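Local atomic coordinates of ALKF (PDB entry 3ZBO), a protein that is of uncertain function but shows affinity for branched DNA and is related to the HEAT-like repeat DNA glycosylases. Residues S86-W91 with V107-S112. Sequence-based numbering, arbitrary orientation.
Sequences SDFDRW and VTLSES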
loop_
_atom_site.group_PDB
_atom_site.type_symbol
_atom_site.label_atom_id
_atom_site.label_comp_id
_atom_site.label_asym_id
_atom_site.label_seq_id
_atom_site.Cartn_x
_atom_site.Cartn_y
_atom_site.Cartn_z
ATOM N N SER A 86 -5.540 -16.549 -6.182
ATOM C CA SER A 86 -6.831 -16.685 -5.568
ATOM C C SER A 86 -6.747 -16.174 -4.109
ATOM O O SER A 86 -7.681 -15.560 -3.650
ATOM C CB SER A 86 -7.296 -18.195 -5.647
ATOM O OG SER A 86 -8.457 -18.318 -4.860
ATOM N N ASP A 87 -5.616 -16.438 -3.435
ATOM C CA ASP A 87 -5.470 -16.009 -2.059
ATOM C C ASP A 87 -5.480 -14.473 -2.007
ATOM O O ASP A 87 -6.153 -13.881 -1.144
ATOM C CB ASP A 87 -4.175 -16.480 -1.437
ATOM C CG ASP A 87 -4.109 -18.030 -1.234
ATOM O OD1 ASP A 87 -5.185 -18.648 -1.012
ATOM O OD2 ASP A 87 -2.963 -18.589 -1.290
ATOM N N PHE A 88 -4.673 -13.861 -2.887
ATOM C CA PHE A 88 -4.684 -12.379 -2.898
ATOM C C PHE A 88 -6.024 -11.809 -3.257
ATOM O O PHE A 88 -6.423 -10.766 -2.656
ATOM C CB PHE A 88 -3.604 -11.861 -3.830
ATOM C CG PHE A 88 -2.234 -11.912 -3.207
ATOM C CD1 PHE A 88 -1.891 -10.980 -2.177
ATOM C CD2 PHE A 88 -1.321 -12.804 -3.645
ATOM C CE1 PHE A 88 -0.594 -11.111 -1.548
ATOM C CE2 PHE A 88 -0.022 -12.931 -3.019
ATOM C CZ PHE A 88 0.314 -12.042 -1.951
ATOM N N ASP A 89 -6.793 -12.464 -4.154
ATOM C CA ASP A 89 -8.119 -11.928 -4.463
ATOM C C ASP A 89 -9.037 -12.033 -3.259
ATOM O O ASP A 89 -9.834 -11.142 -2.988
ATOM C CB ASP A 89 -8.723 -12.759 -5.633
ATOM C CG ASP A 89 -8.090 -12.398 -6.983
ATOM O OD1 ASP A 89 -7.543 -11.306 -7.059
ATOM O OD2 ASP A 89 -8.067 -13.205 -7.953
ATOM N N ARG A 90 -8.893 -13.096 -2.410
ATOM C CA ARG A 90 -9.652 -13.096 -1.160
ATOM C C ARG A 90 -9.296 -11.943 -0.239
ATOM O O ARG A 90 -10.166 -11.275 0.341
ATOM C CB ARG A 90 -9.475 -14.421 -0.357
ATOM C CG ARG A 90 -10.060 -15.606 -1.113
ATOM C CD ARG A 90 -10.010 -16.926 -0.255
ATOM N NE ARG A 90 -8.617 -17.300 0.001
ATOM C CZ ARG A 90 -7.868 -17.005 1.100
ATOM N NH1 ARG A 90 -8.315 -16.279 2.138
ATOM N NH2 ARG A 90 -6.598 -17.372 1.113
ATOM N N TRP A 91 -8.009 -11.722 -0.137
ATOM C CA TRP A 91 -7.548 -10.681 0.818
ATOM C C TRP A 91 -8.033 -9.300 0.296
ATOM O O TRP A 91 -8.541 -8.499 1.064
ATOM C CB TRP A 91 -6.002 -10.689 0.942
ATOM C CG TRP A 91 -5.536 -11.753 1.938
ATOM C CD1 TRP A 91 -5.958 -13.046 2.014
ATOM C CD2 TRP A 91 -4.447 -11.611 2.843
ATOM N NE1 TRP A 91 -5.210 -13.704 3.028
ATOM C CE2 TRP A 91 -4.335 -12.810 3.562
ATOM C CE3 TRP A 91 -3.613 -10.549 3.168
ATOM C CZ2 TRP A 91 -3.340 -13.037 4.552
ATOM C CZ3 TRP A 91 -2.654 -10.729 4.259
ATOM C CH2 TRP A 91 -2.602 -11.942 4.946
ATOM N N VAL A 107 1.216 -4.437 0.137
ATOM C CA VAL A 107 2.594 -4.638 0.583
ATOM C C VAL A 107 2.851 -6.172 0.618
ATOM O O VAL A 107 3.939 -6.579 0.140
ATOM C CB VAL A 107 2.781 -4.006 1.954
ATOM C CG1 VAL A 107 4.206 -4.296 2.467
ATOM C CG2 VAL A 107 2.543 -2.502 1.981
ATOM N N THR A 108 1.919 -6.971 1.120
ATOM C CA THR A 108 2.101 -8.427 1.072
ATOM C C THR A 108 2.283 -8.887 -0.388
ATOM O O THR A 108 3.172 -9.626 -0.711
ATOM C CB THR A 108 0.914 -9.053 1.686
ATOM O OG1 THR A 108 0.829 -8.613 3.060
ATOM C CG2 THR A 108 1.067 -10.579 1.728
ATOM N N LEU A 109 1.464 -8.316 -1.278
ATOM C CA LEU A 109 1.610 -8.660 -2.733
ATOM C C LEU A 109 2.974 -8.307 -3.300
ATOM O O LEU A 109 3.543 -9.070 -4.105
ATOM C CB LEU A 109 0.458 -8.022 -3.546
ATOM C CG LEU A 109 0.469 -8.275 -5.084
ATOM C CD1 LEU A 109 0.287 -9.826 -5.319
ATOM C CD2 LEU A 109 -0.633 -7.501 -5.750
ATOM N N SER A 110 3.515 -7.151 -2.879
ATOM C CA SER A 110 4.834 -6.718 -3.409
ATOM C C SER A 110 5.943 -7.676 -2.994
ATOM O O SER A 110 7.026 -7.577 -3.596
ATOM C CB SER A 110 5.127 -5.235 -2.930
ATOM O OG SER A 110 5.471 -5.267 -1.565
ATOM N N GLU A 111 5.664 -8.548 -2.027
ATOM C CA GLU A 111 6.682 -9.493 -1.517
ATOM C C GLU A 111 6.464 -10.881 -2.105
ATOM O O GLU A 111 7.190 -11.819 -1.730
ATOM C CB GLU A 111 6.620 -9.537 0.004
ATOM C CG GLU A 111 7.168 -8.232 0.698
ATOM C CD GLU A 111 8.638 -7.977 0.378
ATOM O OE1 GLU A 111 9.411 -8.964 0.312
ATOM O OE2 GLU A 111 9.027 -6.803 0.185
ATOM N N SER A 112 5.472 -11.012 -2.988
ATOM C CA SER A 112 5.190 -12.285 -3.609
ATOM C C SER A 112 5.983 -12.417 -4.903
ATOM O O SER A 112 6.653 -11.499 -5.353
ATOM C CB SER A 112 3.685 -12.333 -3.914
ATOM O OG SER A 112 3.468 -11.635 -5.102
#
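Phe88 reaches across from helix 85-94 and lays one face of its ring on Leu109, whose CD1 methyl stands 3.7 Å from the ring centroid and only 6° off the ring normal, a well-centred CH-pi contact. In the leucine CG is anti to the backbone nitrogen (chi1 180°), and the second torsion (chi2 64°) puts CD1 over the ring, while the outer end of the phenyl ring runs on to the helix backbone, CE1 lying 3.5 Å from Leu109 N. At the ring edge, near its plane, Thr108 CG2 packs 3.7 Å from Phe88 CE1. Ser112 CB completes the set obliquely, 3.9 Å from CE2 of Phe88. Ser112 OG bonds in plane to a lone pair of Leu109 O at 2.8 Å and also to Ile114 N; Leu109 O accepts Ser112 N as well. Trp91 adds a looser touch, its CZ3 4.2 Å from Thr108 OG1; that hydroxyl is bonded to Val104 O and Arg240, whereas the indole NE1 bonds to Glu60. The Phe88-centred packing joins consecutive helices, 85-94 and 98-110, of a mainly helical fold, consistent with kinship to the HEAT-like repeat glycosylases; Trp122 of helix 115-124 touches both Phe88 and Leu109, and Cys137 of helix 128-144 lies against Leu109.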